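Side-chain contacts in putative uncharacterized protein (Staphylococcus aureus subsp. aureus Mu50, PDB 3FYM), which probably binds DNA through an N-terminal helix-turn-helix domain and is thought to be a membrane protein, its exact role being unknown: residues A[10-14]-A[15-19]; A[33-37]-A[38-42]; A[45-48]-A[49-52]; A[54-57]-A[58-61]; A[68-71]-A[72-75]. All coordinates share one frame; numbering follows the deposited sequence. Where two conformers were deposited one is given.

Interaction 1 (A[10-14]-A[15-19])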
loop_
_atom_site.group_PDB
_atom_site.type_symbol
_atom_site.label_atom_id
_atom_site.label_comp_id
_atom_site.label_asym_id
_atom_site.label_seq_id
_atom_site.Cartn_x
_atom_site.Cartn_y
_atom_site.Cartn_z
ATOM N N GLY A 10 -8.605 -1.055 6.070
ATOM C CA GLY A 10 -9.662 -0.552 6.886
ATOM C C GLY A 10 -10.308 0.651 6.237
ATOM O O GLY A 10 -11.543 0.820 6.181
ATOM N N ARG A 11 -9.494 1.602 5.759
ATOM C CA ARG A 11 -9.984 2.759 5.086
ATOM C C ARG A 11 -10.739 2.410 3.804
ATOM O O ARG A 11 -11.820 2.952 3.551
ATOM C CB ARG A 11 -8.846 3.721 4.775
ATOM C CG ARG A 11 -9.238 4.952 3.986
ATOM C CD ARG A 11 -10.227 5.843 4.691
ATOM N NE ARG A 11 -10.484 7.019 3.819
ATOM C CZ ARG A 11 -11.318 8.018 4.075
ATOM N NH1 ARG A 11 -12.015 7.984 5.211
ATOM N NH2 ARG A 11 -11.469 9.002 3.199
ATOM N N ARG A 12 -10.187 1.510 3.008
ATOM C CA ARG A 12 -10.857 1.054 1.805
ATOM C C ARG A 12 -12.251 0.512 2.153
ATOM O O ARG A 12 -13.227 0.832 1.477
ATOM C CB ARG A 12 -10.032 -0.021 1.097
ATOM C CG ARG A 12 -10.730 -0.529 -0.181
ATOM C CD ARG A 12 -9.926 -1.630 -0.838
ATOM N NE ARG A 12 -9.669 -2.855 -0.190
ATOM C CZ ARG A 12 -10.525 -3.859 0.048
ATOM N NH1 ARG A 12 -10.054 -4.986 0.596
ATOM N NH2 ARG A 12 -11.793 -3.725 -0.275
ATOM N N GLU A 13 -12.324 -0.274 3.224
ATOM C CA GLU A 13 -13.592 -0.908 3.590
ATOM C C GLU A 13 -14.547 0.160 4.103
ATOM O O GLU A 13 -15.731 0.081 3.753
ATOM C CB GLU A 13 -13.348 -2.023 4.554
ATOM C CG GLU A 13 -12.632 -3.238 3.998
ATOM C CD GLU A 13 -12.475 -4.335 5.020
ATOM O OE1 GLU A 13 -11.678 -4.138 5.954
ATOM O OE2 GLU A 13 -13.122 -5.371 4.832
ATOM N N ARG A 14 -14.079 1.110 4.889
ATOM C CA ARG A 14 -14.962 2.221 5.344
ATOM C C ARG A 14 -15.496 3.052 4.211
ATOM O O ARG A 14 -16.637 3.538 4.328
ATOM C CB ARG A 14 -14.183 3.152 6.267
ATOM C CG ARG A 14 -13.947 2.425 7.585
ATOM C CD ARG A 14 -13.383 3.397 8.589
ATOM N NE ARG A 14 -12.114 4.045 8.310
ATOM C CZ ARG A 14 -10.921 3.494 8.553
ATOM N NH1 ARG A 14 -9.916 4.256 8.244
ATOM N NH2 ARG A 14 -10.771 2.285 9.071
ATOM N N LEU A 15 -14.786 3.160 3.105
ATOM C CA LEU A 15 -15.237 3.866 1.918
ATOM C C LEU A 15 -16.189 2.990 1.106
ATOM O O LEU A 15 -16.760 3.512 0.125
ATOM C CB LEU A 15 -14.068 4.275 1.049
ATOM C CG LEU A 15 -13.190 5.411 1.617
ATOM C CD1 LEU A 15 -11.885 5.502 0.826
ATOM C CD2 LEU A 15 -13.947 6.702 1.628
ATOM N N GLY A 16 -16.331 1.704 1.448
ATOM C CA GLY A 16 -17.127 0.796 0.656
ATOM C C GLY A 16 -16.506 0.517 -0.695
ATOM O O GLY A 16 -17.175 0.092 -1.608
ATOM N N MET A 17 -15.199 0.719 -0.845
ATOM C CA MET A 17 -14.494 0.549 -2.090
ATOM C C MET A 17 -14.013 -0.892 -2.266
ATOM O O MET A 17 -13.404 -1.476 -1.417
ATOM C CB MET A 17 -13.314 1.531 -2.138
ATOM C CG MET A 17 -12.568 1.551 -3.466
ATOM S SD MET A 17 -11.110 2.599 -3.498
ATOM C CE MET A 17 -11.912 4.212 -3.351
ATOM N N THR A 18 -14.308 -1.438 -3.455
ATOM C CA THR A 18 -13.830 -2.819 -3.730
ATOM C C THR A 18 -12.379 -2.765 -4.238
ATOM O O THR A 18 -11.854 -1.735 -4.650
ATOM C CB THR A 18 -14.702 -3.558 -4.691
ATOM O OG1 THR A 18 -14.604 -2.776 -5.864
ATOM C CG2 THR A 18 -16.170 -3.584 -4.450
ATOM N N LEU A 19 -11.729 -3.923 -4.175
ATOM C CA LEU A 19 -10.407 -4.111 -4.778
ATOM C C LEU A 19 -10.417 -3.807 -6.254
ATOM O O LEU A 19 -9.484 -3.241 -6.763
ATOM C CB LEU A 19 -9.854 -5.483 -4.505
ATOM C CG LEU A 19 -9.416 -5.733 -3.073
ATOM C CD1 LEU A 19 -9.277 -7.226 -2.861
ATOM C CD2 LEU A 19 -8.139 -4.995 -2.757
#
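Arg12 O takes the backbone N of Met17 at 3.0 Å while Glu13 O takes Gly16 N at 2.9 Å, a Schellman motif in which the positive phi of Gly16 turns the chain out of helix 4-14 of the helix-turn-helix domain. The side chain of Arg12 follows the same turn. Its chain runs extended to CD and then bends at chi3 (62°), which carries the guanidinium beside the chain leaving the helix. There NH2 donates to Met17 O at 3.0 Å, lying in the carbonyl plane while the oxygen lies in the guanidinium plane. Leu19 crosses over one guanidinium face at about a right angle, its CG over the centre and 3.8 Å from Arg12 CZ. The edge is thus held by a bond and the face by a hydrocarbon, and a salt bridge from NE to Glu37 adds a further hold on the group's rotation. Thr18, at the N-cap of helix 19-26, continues the path through a weak bond to Glu21 N. Arg11 repeats the theme on a smaller scale: NE bonds to Val61 O, and Leu15 packs over one face of its guanidinium near the rim, with CD2 3.7 Å from Arg11 NH2.

Interaction 2 (A[33-37]-A[38-42]). With ZN (zinc ion), chain B.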
loop_
_atom_site.group_PDB
_atom_site.type_symbol
_atom_site.label_atom_id
_atom_site.label_comp_id
_atom_site.label_asym_id
_atom_site.label_seq_id
_atom_site.Cartn_x
_atom_site.Cartn_y
_atom_site.Cartn_z
ATOM N N LEU A 33 -2.241 -5.272 -4.554
ATOM C CA LEU A 33 -2.994 -4.571 -3.519
ATOM C C LEU A 33 -3.262 -5.501 -2.334
ATOM O O LEU A 33 -3.133 -5.064 -1.182
ATOM C CB LEU A 33 -4.332 -4.033 -4.085
ATOM C CG LEU A 33 -4.171 -2.937 -5.146
ATOM C CD1 LEU A 33 -5.507 -2.634 -5.828
ATOM C CD2 LEU A 33 -3.597 -1.643 -4.563
ATOM N N VAL A 34 -3.665 -6.737 -2.574
ATOM C CA VAL A 34 -3.888 -7.687 -1.479
ATOM C C VAL A 34 -2.627 -7.979 -0.755
ATOM O O VAL A 34 -2.590 -8.065 0.469
ATOM C CB VAL A 34 -4.614 -8.932 -2.013
ATOM C CG1 VAL A 34 -4.695 -10.012 -0.930
ATOM C CG2 VAL A 34 -6.028 -8.565 -2.492
ATOM N N HIS A 35 -1.492 -8.148 -1.498
ATOM C CA HIS A 35 -0.210 -8.306 -0.790
ATOM C C HIS A 35 0.062 -7.113 0.126
ATOM O O HIS A 35 0.445 -7.322 1.294
ATOM C CB HIS A 35 0.949 -8.530 -1.734
ATOM C CG HIS A 35 0.964 -9.820 -2.472
ATOM N ND1 HIS A 35 0.638 -11.017 -1.860
ATOM C CD2 HIS A 35 1.281 -10.145 -3.713
ATOM C CE1 HIS A 35 0.757 -11.988 -2.769
ATOM N NE2 HIS A 35 1.165 -11.507 -3.940
ATOM N N ILE A 36 -0.159 -5.900 -0.347
ATOM C CA ILE A 36 0.073 -4.751 0.557
ATOM C C ILE A 36 -0.836 -4.789 1.757
ATOM O O ILE A 36 -0.399 -4.534 2.878
ATOM C CB ILE A 36 -0.080 -3.450 -0.248
ATOM C CG1 ILE A 36 0.949 -3.445 -1.377
ATOM C CG2 ILE A 36 0.011 -2.231 0.662
ATOM C CD1 ILE A 36 0.697 -2.521 -2.509
ATOM N N GLU A 37 -2.128 -5.123 1.570
ATOM C CA GLU A 37 -3.080 -5.127 2.686
ATOM C C GLU A 37 -2.658 -6.131 3.760
ATOM O O GLU A 37 -3.017 -5.966 4.912
ATOM C CB GLU A 37 -4.512 -5.433 2.208
ATOM C CG GLU A 37 -5.083 -4.310 1.383
ATOM C CD GLU A 37 -6.522 -4.475 0.937
ATOM O OE1 GLU A 37 -7.101 -5.557 1.064
ATOM O OE2 GLU A 37 -7.062 -3.458 0.420
ATOM N N ASN A 38 -1.941 -7.173 3.316
ATOM C CA ASN A 38 -1.495 -8.240 4.199
ATOM C C ASN A 38 -0.037 -8.098 4.605
ATOM O O ASN A 38 0.523 -9.031 5.225
ATOM C CB ASN A 38 -1.804 -9.598 3.561
ATOM C CG ASN A 38 -3.329 -9.743 3.551
ATOM O OD1 ASN A 38 -4.028 -9.449 2.555
ATOM N ND2 ASN A 38 -3.952 -10.055 4.647
ATOM N N ASN A 39 0.599 -6.970 4.313
ATOM C CA ASN A 39 2.022 -6.749 4.649
ATOM C C ASN A 39 2.923 -7.819 4.024
ATOM O O ASN A 39 4.011 -8.108 4.525
ATOM C CB ASN A 39 2.276 -6.588 6.143
ATOM C CG ASN A 39 2.043 -5.165 6.665
ATOM O OD1 ASN A 39 1.015 -4.573 6.400
ATOM N ND2 ASN A 39 2.968 -4.655 7.452
ATOM N N GLU A 40 2.513 -8.367 2.886
ATOM C CA GLU A 40 3.258 -9.397 2.175
ATOM C C GLU A 40 4.222 -8.783 1.184
ATOM O O GLU A 40 4.210 -9.057 -0.032
ATOM C CB GLU A 40 2.289 -10.356 1.477
ATOM C CG GLU A 40 1.463 -11.189 2.452
ATOM C CD GLU A 40 0.267 -11.887 1.849
ATOM O OE1 GLU A 40 -0.184 -11.544 0.743
ATOM O OE2 GLU A 40 -0.271 -12.795 2.545
ATOM N N PHE A 41 5.101 -7.903 1.666
ATOM C CA PHE A 41 5.954 -7.143 0.747
ATOM C C PHE A 41 6.951 -8.016 0.003
ATOM O O PHE A 41 7.339 -7.692 -1.129
ATOM C CB PHE A 41 6.698 -6.036 1.513
ATOM C CG PHE A 41 5.766 -5.098 2.237
ATOM C CD1 PHE A 41 5.714 -5.089 3.606
ATOM C CD2 PHE A 41 4.953 -4.264 1.532
ATOM C CE1 PHE A 41 4.846 -4.276 4.298
ATOM C CE2 PHE A 41 4.089 -3.425 2.203
ATOM C CZ PHE A 41 4.027 -3.448 3.577
ATOM N N ASP A 42 7.354 -9.137 0.619
ATOM C CA ASP A 42 8.273 -10.038 -0.082
ATOM C C ASP A 42 7.591 -10.791 -1.231
ATOM O O ASP A 42 8.291 -11.466 -1.988
ATOM C CB ASP A 42 8.909 -11.040 0.871
ATOM C CG ASP A 42 7.983 -11.820 1.700
ATOM O OD1 ASP A 42 6.765 -11.744 1.568
ATOM O OD2 ASP A 42 8.447 -12.512 2.626
HETATM ZN ZN ZN B . 1.608 -12.657 -5.479
HETATM O O HOH W 1 -1.190 -6.289 7.157
HETATM O O HOH W 2 3.559 -12.567 -5.877
#
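His35 and Glu40 both turn CG anti to their own carbonyl carbon, with chi1 of -68° and -67°, and this shared choice brings the imidazole and the carboxylate together across the end of helix 30-37. His35 ND1 donates to Glu40 OE1 at 2.8 Å in a nearly straight bond (173°). The oxygen lies in the plane of the ring, but the ring meets it on the anti side of the carboxylate and the two planes are steeply inclined to each other. Behind the pair, the backbone makes the meeting possible. Glu40 N bonds to His35 O at 2.8 Å and Asn39 N to Ile36 O at 3.0 Å, a Schellman motif with Asn39 at the C-prime position, so the chain doubles back and sets Glu40 beside the residue five places earlier.

Asn39 has tasks of its own. Its OD1 shares water 1 with Glu37 O and also accepts from Gly5 N, while ND2 reaches Glu75. Glu37, pointing its carboxylate elsewhere, meets Tyr57 and Arg12 in the interior of this helix-turn-helix domain.

The other nitrogen of the histidine, NE2, binds the zinc ion at 2.0 Å; Glu31 and a water at 2.0 Å are further ligands. With ND1 giving its hydrogen to a carboxylate, the lone pair of NE2 is directed at the metal. Glu40 therefore acts as a second-shell residue: together with the zinc on NE2 it sets the rotation of the ring, and it would probably make the imidazole a stronger electron donor to the metal.

Interaction 3 (A[45-48]-A[49-52])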
loop_
_atom_site.group_PDB
_atom_site.type_symbol
_atom_site.label_atom_id
_atom_site.label_comp_id
_atom_site.label_asym_id
_atom_site.label_seq_id
_atom_site.Cartn_x
_atom_site.Cartn_y
_atom_site.Cartn_z
ATOM N N PRO A 45 6.862 -8.511 -6.856
ATOM C CA PRO A 45 8.000 -8.819 -7.742
ATOM C C PRO A 45 9.186 -7.892 -7.537
ATOM O O PRO A 45 10.326 -8.360 -7.592
ATOM C CB PRO A 45 7.381 -8.690 -9.129
ATOM C CG PRO A 45 5.969 -9.119 -8.918
ATOM C CD PRO A 45 5.589 -8.473 -7.599
ATOM N N ASN A 46 8.919 -6.604 -7.333
ATOM C CA ASN A 46 9.959 -5.641 -7.011
ATOM C C ASN A 46 9.603 -4.999 -5.693
ATOM O O ASN A 46 8.767 -4.086 -5.623
ATOM C CB ASN A 46 10.147 -4.602 -8.103
ATOM C CG ASN A 46 11.373 -3.771 -7.850
ATOM O OD1 ASN A 46 11.880 -3.718 -6.724
ATOM N ND2 ASN A 46 11.902 -3.136 -8.903
ATOM N N LYS A 47 10.200 -5.495 -4.610
ATOM C CA LYS A 47 9.917 -5.023 -3.270
ATOM C C LYS A 47 10.292 -3.584 -3.087
ATOM O O LYS A 47 9.793 -2.894 -2.191
ATOM C CB LYS A 47 10.616 -5.935 -2.289
ATOM C CG LYS A 47 10.259 -5.709 -0.821
ATOM C CD LYS A 47 11.083 -6.464 0.147
ATOM C CE LYS A 47 11.397 -7.809 0.130
ATOM N NZ LYS A 47 12.356 -8.029 1.285
ATOM N N ASN A 48 11.210 -3.060 -3.930
ATOM C CA ASN A 48 11.555 -1.658 -3.865
ATOM C C ASN A 48 10.385 -0.722 -4.100
ATOM O O ASN A 48 10.447 0.446 -3.698
ATOM C CB ASN A 48 12.637 -1.296 -4.889
ATOM C CG ASN A 48 13.985 -1.848 -4.481
ATOM O OD1 ASN A 48 14.241 -2.048 -3.301
ATOM N ND2 ASN A 48 14.811 -1.964 -5.476
ATOM N N TYR A 49 9.355 -1.229 -4.768
ATOM C CA TYR A 49 8.131 -0.454 -5.060
ATOM C C TYR A 49 7.154 -0.412 -3.902
ATOM O O TYR A 49 6.108 0.188 -4.037
ATOM C CB TYR A 49 7.448 -0.999 -6.326
ATOM C CG TYR A 49 8.236 -0.948 -7.588
ATOM C CD1 TYR A 49 7.809 -1.735 -8.677
ATOM C CD2 TYR A 49 9.365 -0.191 -7.744
ATOM C CE1 TYR A 49 8.490 -1.730 -9.856
ATOM C CE2 TYR A 49 10.053 -0.194 -8.967
ATOM C CZ TYR A 49 9.610 -0.955 -10.014
ATOM O OH TYR A 49 10.290 -0.999 -11.224
ATOM N N SER A 50 7.486 -1.079 -2.787
ATOM C CA SER A 50 6.532 -1.134 -1.665
ATOM C C SER A 50 6.033 0.234 -1.261
ATOM O O SER A 50 4.807 0.455 -1.125
ATOM C CB SER A 50 7.169 -1.834 -0.468
ATOM O OG SER A 50 7.466 -3.177 -0.657
ATOM N N GLU A 51 6.947 1.157 -1.007
ATOM C CA GLU A 51 6.525 2.499 -0.600
ATOM C C GLU A 51 5.701 3.173 -1.659
ATOM O O GLU A 51 4.675 3.794 -1.351
ATOM C CB GLU A 51 7.755 3.354 -0.233
ATOM C CG GLU A 51 7.325 4.727 0.209
ATOM C CD GLU A 51 8.430 5.604 0.730
ATOM O OE1 GLU A 51 9.537 5.182 0.972
ATOM O OE2 GLU A 51 8.170 6.753 0.978
ATOM N N GLY A 52 6.139 3.098 -2.937
ATOM C CA GLY A 52 5.374 3.741 -3.973
ATOM C C GLY A 52 3.966 3.171 -4.117
ATOM O O GLY A 52 3.027 3.943 -4.402
HETATM O O HOH W 3 9.768 0.921 -0.986
HETATM O O HOH W 4 8.890 2.726 -3.804
#
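Asn46 and Tyr49 meet in the turn that leads into helix 50-60 of the helix-turn-helix domain, where Asn46 forms an Asx turn, its OD1 accepting from Asn48 N at 2.9 Å. The backbone bonds wind the chain tightly. Asn46 O takes Tyr49 N at 3.0 Å, and Lys47 O takes Ser50 N at the same distance of 3.0 Å, each step spanning three residues. Lys47 O has a second donor in the hydroxyl of Ser50, whose OG lies 2.8 Å away in the carbonyl plane and on a lone pair, whereas Ser50 N approaches from above that plane. One carbonyl is thus gripped by backbone and side chain of the same residue, which fixes the buried hydroxyl where it also packs against Phe41.

The apolar and pi contacts belong to the tyrosine. With CG of Asn46 anti to the backbone N (chi1 -170°), the whole side chain lies over one face of the Tyr49 ring. CB makes a CH-pi contact 3.9 Å from the ring centroid, and the amide continues across the same face, ND2 standing 3.4 Å from Tyr49 CZ toward the rim, with amide and ring planes 31° apart.

Water supplies the third kind of link. Asn48, whose side-chain OD1 accepts from Gln80 N, turns its carbonyl toward the first turn of the helix without reaching it directly. Two waters donate to Asn48 O, and they in turn accept from the next amides: Glu51 N at 2.8 Å from water 3, and Gly52 N at 2.9 Å from water 4.

Interaction 4 (A[54-57]-A[58-61])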
loop_
_atom_site.group_PDB
_atom_site.type_symbol
_atom_site.label_atom_id
_atom_site.label_comp_id
_atom_site.label_asym_id
_atom_site.label_seq_id
_atom_site.Cartn_x
_atom_site.Cartn_y
_atom_site.Cartn_z
ATOM N N ILE A 54 2.198 1.792 -1.599
ATOM C CA ILE A 54 1.484 2.326 -0.426
ATOM C C ILE A 54 1.075 3.761 -0.674
ATOM O O ILE A 54 -0.033 4.162 -0.327
ATOM C CB ILE A 54 2.368 2.175 0.825
ATOM C CG1 ILE A 54 2.460 0.706 1.265
ATOM C CG2 ILE A 54 1.854 3.028 1.982
ATOM C CD1 ILE A 54 3.570 0.435 2.244
ATOM N N ARG A 55 1.969 4.558 -1.223
ATOM C CA ARG A 55 1.705 5.970 -1.489
ATOM C C ARG A 55 0.528 6.159 -2.444
ATOM O O ARG A 55 -0.344 7.007 -2.208
ATOM C CB ARG A 55 2.966 6.622 -2.047
ATOM C CG ARG A 55 2.886 8.054 -2.383
ATOM C CD ARG A 55 4.236 8.616 -2.853
ATOM N NE ARG A 55 5.257 8.435 -1.787
ATOM C CZ ARG A 55 5.340 9.228 -0.720
ATOM N NH1 ARG A 55 6.225 8.962 0.187
ATOM N NH2 ARG A 55 4.541 10.256 -0.580
ATOM N N LYS A 56 0.496 5.379 -3.517
ATOM C CA LYS A 56 -0.588 5.535 -4.469
ATOM C C LYS A 56 -1.909 5.096 -3.856
ATOM O O LYS A 56 -2.940 5.743 -4.044
ATOM C CB LYS A 56 -0.249 4.748 -5.735
ATOM C CG LYS A 56 -1.278 4.964 -6.822
ATOM C CD LYS A 56 -1.427 6.413 -7.238
ATOM C CE LYS A 56 -2.393 6.600 -8.392
ATOM N NZ LYS A 56 -2.286 7.997 -8.910
ATOM N N TYR A 57 -1.906 3.964 -3.141
ATOM C CA TYR A 57 -3.091 3.504 -2.422
ATOM C C TYR A 57 -3.585 4.606 -1.500
ATOM O O TYR A 57 -4.757 5.020 -1.535
ATOM C CB TYR A 57 -2.755 2.181 -1.766
ATOM C CG TYR A 57 -3.825 1.378 -1.111
ATOM C CD1 TYR A 57 -4.988 1.895 -0.541
ATOM C CD2 TYR A 57 -3.663 0.003 -0.995
ATOM C CE1 TYR A 57 -5.920 1.145 0.065
ATOM C CE2 TYR A 57 -4.608 -0.804 -0.367
ATOM C CZ TYR A 57 -5.732 -0.245 0.173
ATOM O OH TYR A 57 -6.705 -0.949 0.782
ATOM N N ALA A 58 -2.694 5.059 -0.611
ATOM C CA ALA A 58 -3.047 6.082 0.379
ATOM C C ALA A 58 -3.666 7.286 -0.288
ATOM O O ALA A 58 -4.674 7.838 0.145
ATOM C CB ALA A 58 -1.831 6.450 1.209
ATOM N N SER A 59 -3.037 7.772 -1.364
ATOM C CA SER A 59 -3.547 8.987 -1.998
ATOM C C SER A 59 -4.938 8.770 -2.536
ATOM O O SER A 59 -5.817 9.634 -2.377
ATOM C CB SER A 59 -2.553 9.447 -3.076
ATOM O OG SER A 59 -2.639 8.634 -4.219
ATOM N N VAL A 60 -5.249 7.611 -3.147
ATOM C CA VAL A 60 -6.580 7.353 -3.648
ATOM C C VAL A 60 -7.632 7.333 -2.549
ATOM O O VAL A 60 -8.783 7.766 -2.778
ATOM C CB VAL A 60 -6.590 6.015 -4.455
ATOM C CG1 VAL A 60 -8.009 5.532 -4.696
ATOM C CG2 VAL A 60 -5.855 6.247 -5.757
ATOM N N VAL A 61 -7.292 6.857 -1.376
ATOM C CA VAL A 61 -8.216 6.733 -0.292
ATOM C C VAL A 61 -8.103 7.886 0.731
ATOM O O VAL A 61 -8.642 7.821 1.833
ATOM C CB VAL A 61 -8.164 5.371 0.411
ATOM C CG1 VAL A 61 -8.492 4.283 -0.601
ATOM C CG2 VAL A 61 -6.843 5.098 1.105
#
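Ile54 O receives Ala58 N at 2.8 Å, the first of a series of four-residue alpha-helical steps that run down the C-terminal half of helix 50-60 of the helix-turn-helix domain, one side of which is buried. The methyl of Ala58 sits close beside the same carbonyl, while the side chain of Ile54 leads off the other way, toward Leu68 and Ile69 of helix 65-71.

Arg55 continues the pattern by backbone alone, its O taking Ser59 N at 2.9 Å. Its guanidinium makes a salt bridge to Glu51 and a hydrogen bond to Asn66.

At Lys56 the carbonyl gains a second donor. Val60 N makes the expected bond to Lys56 O at 3.1 Å. In the conformer described here, one of two deposited for the serine, Ser59 OG also donates to Lys56 O, at 2.9 Å and from the same face of its plane. The hydroxyl can fold back this way because chi1 (75°) places OG between the backbone N and the carbonyl carbon. A polar side chain on the exposed flank thereby finds its acceptor within its own helix.

Tyr57 closes the walk. With CG anti to the backbone N (chi1 -172°), the ring stands out from the helix, and Val61 meets its edge, the two side chains crossing at a slant: CG2 is 4.1 Å from CD1, and CG1 approaches CE1. At the far end of the ring OH hydrogen-bonds to Glu37. The last backbone step, from Val61 N to Tyr57 O, measures 3.1 Å, and Val61 CG2 flanks the bond, 3.4 Å from Tyr57 O.

Interaction 5 (A[68-71]-A[72-75])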
loop_
_atom_site.group_PDB
_atom_site.type_symbol
_atom_site.label_atom_id
_atom_site.label_comp_id
_atom_site.label_asym_id
_atom_site.label_seq_id
_atom_site.Cartn_x
_atom_site.Cartn_y
_atom_site.Cartn_z
ATOM N N LEU A 68 1.703 8.361 7.077
ATOM C CA LEU A 68 1.389 6.928 7.209
ATOM C C LEU A 68 2.663 6.116 7.129
ATOM O O LEU A 68 2.894 5.222 7.957
ATOM C CB LEU A 68 0.424 6.533 6.090
ATOM C CG LEU A 68 0.028 5.044 6.079
ATOM C CD1 LEU A 68 -0.917 4.730 7.245
ATOM C CD2 LEU A 68 -0.585 4.612 4.741
ATOM N N ILE A 69 3.472 6.378 6.110
ATOM C CA ILE A 69 4.729 5.650 5.914
ATOM C C ILE A 69 5.631 5.813 7.138
ATOM O O ILE A 69 6.195 4.852 7.644
ATOM C CB ILE A 69 5.369 6.065 4.581
ATOM C CG1 ILE A 69 4.503 5.595 3.404
ATOM C CG2 ILE A 69 6.809 5.579 4.476
ATOM C CD1 ILE A 69 4.689 6.392 2.148
ATOM N N GLN A 70 5.746 7.057 7.625
ATOM C CA GLN A 70 6.564 7.331 8.806
ATOM C C GLN A 70 6.080 6.551 10.035
ATOM O O GLN A 70 6.869 6.051 10.794
ATOM C CB GLN A 70 6.498 8.848 9.068
ATOM C CG GLN A 70 7.253 9.302 10.257
ATOM C CD GLN A 70 7.135 10.807 10.404
ATOM O OE1 GLN A 70 8.078 11.646 10.340
ATOM N NE2 GLN A 70 5.924 11.145 10.691
ATOM N N ALA A 71 4.768 6.449 10.212
ATOM C CA ALA A 71 4.215 5.754 11.380
ATOM C C ALA A 71 4.435 4.245 11.302
ATOM O O ALA A 71 4.259 3.543 12.288
ATOM C CB ALA A 71 2.718 6.044 11.484
ATOM N N HIS A 72 4.709 3.718 10.140
ATOM C CA HIS A 72 4.846 2.308 9.915
ATOM C C HIS A 72 6.192 1.934 9.286
ATOM O O HIS A 72 6.320 0.856 8.699
ATOM C CB HIS A 72 3.700 1.791 9.014
ATOM C CG HIS A 72 2.346 1.935 9.617
ATOM N ND1 HIS A 72 1.830 1.005 10.496
ATOM C CD2 HIS A 72 1.438 2.917 9.522
ATOM C CE1 HIS A 72 0.629 1.423 10.882
ATOM N NE2 HIS A 72 0.369 2.569 10.317
ATOM N N GLN A 73 7.152 2.804 9.410
ATOM C CA GLN A 73 8.388 2.684 8.609
ATOM C C GLN A 73 9.107 1.388 8.884
ATOM O O GLN A 73 9.739 0.855 7.977
ATOM C CB GLN A 73 9.221 3.901 8.845
ATOM C CG GLN A 73 9.688 4.087 10.246
ATOM C CD GLN A 73 10.288 5.508 10.277
ATOM O OE1 GLN A 73 9.752 6.538 10.848
ATOM N NE2 GLN A 73 11.429 5.666 9.618
ATOM N N ASP A 74 9.066 0.848 10.115
ATOM C CA ASP A 74 9.793 -0.384 10.385
ATOM C C ASP A 74 9.180 -1.588 9.704
ATOM O O ASP A 74 9.843 -2.626 9.577
ATOM C CB ASP A 74 9.896 -0.656 11.885
ATOM C CG ASP A 74 10.593 0.449 12.632
ATOM O OD1 ASP A 74 10.311 0.593 13.827
ATOM O OD2 ASP A 74 11.469 1.117 12.022
ATOM N N GLU A 75 7.915 -1.507 9.255
ATOM C CA GLU A 75 7.249 -2.552 8.535
ATOM C C GLU A 75 7.581 -2.534 7.027
ATOM O O GLU A 75 7.458 -3.548 6.353
ATOM C CB GLU A 75 5.725 -2.413 8.620
ATOM C CG GLU A 75 5.177 -2.347 10.031
ATOM C CD GLU A 75 3.727 -1.890 10.034
ATOM O OE1 GLU A 75 2.981 -2.171 9.066
ATOM O OE2 GLU A 75 3.311 -1.223 11.005
#
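His72 presents a carbon, not a nitrogen, to the backbone carbonyl of Leu68: CD2 lies 3.1 Å from Leu68 O, with the oxygen at the ring edge and in its plane. On the other side of CG, His72 ND1 donates to a carboxylate, Glu75 OE2, at 2.7 Å in a nearly straight bond (167°). That oxygen too lies in the ring plane, though the ring comes at it from above the plane of the carboxylate. Two oxygens in the ring plane, one at CD2 and one at ND1, on either side of CG, hold the imidazole against rotation, and they would probably polarise it. Leu68 adds an apolar touch. Its CG is anti to the backbone N (chi1 179°), which with chi2 (72°) brings Leu68 CD1 to 3.7 Å from His72 CD2.

These contacts lie in the region where helix 65-71, the last helix of the modelled domain, passes into the following loop, and they join it to helix 4-14, His72 and Leu68 both packing on Val4. The backbone winds tighter here: His72 N bonds to Ile69 O at 3.1 Å, three residues back, and only weakly to Leu68 O. Glu75 N then returns to His72 O at 2.9 Å, a turn that sets the glutamate beside the ring. The second carboxylate oxygen, OE1, accepts from Val4 N and Asn39 ND2. On the outer side Gln70 and Gln73 run side by side, and Gln73 CB lies 3.4 Å from Ile69 O.

In the fold
The five contacts follow one another along the chain without nesting or crossing, each turning or extending one helix. Interaction 1 closes the turn from helix 4-14 to helix 19-26, and interaction 2 the turn after helix 30-37. Interaction 3 opens helix 50-60 and interaction 4 completes it; interaction 5 leads the chain out of helix 65-71. Ties between them build the fold. Glu37 of interaction 2 joins Arg12 of interaction 1 to Tyr57 of interaction 4, while Arg11 reaches Val61. Asn39 connects interaction 2 with Glu75 of interaction 5, Phe41 packs on Ser50 of interaction 3, and Ile69 lies against Ile54 and Glu51. Interactions 1 and 3 sit on opposite sides of the chain's centre, about 22 Å apart between centres.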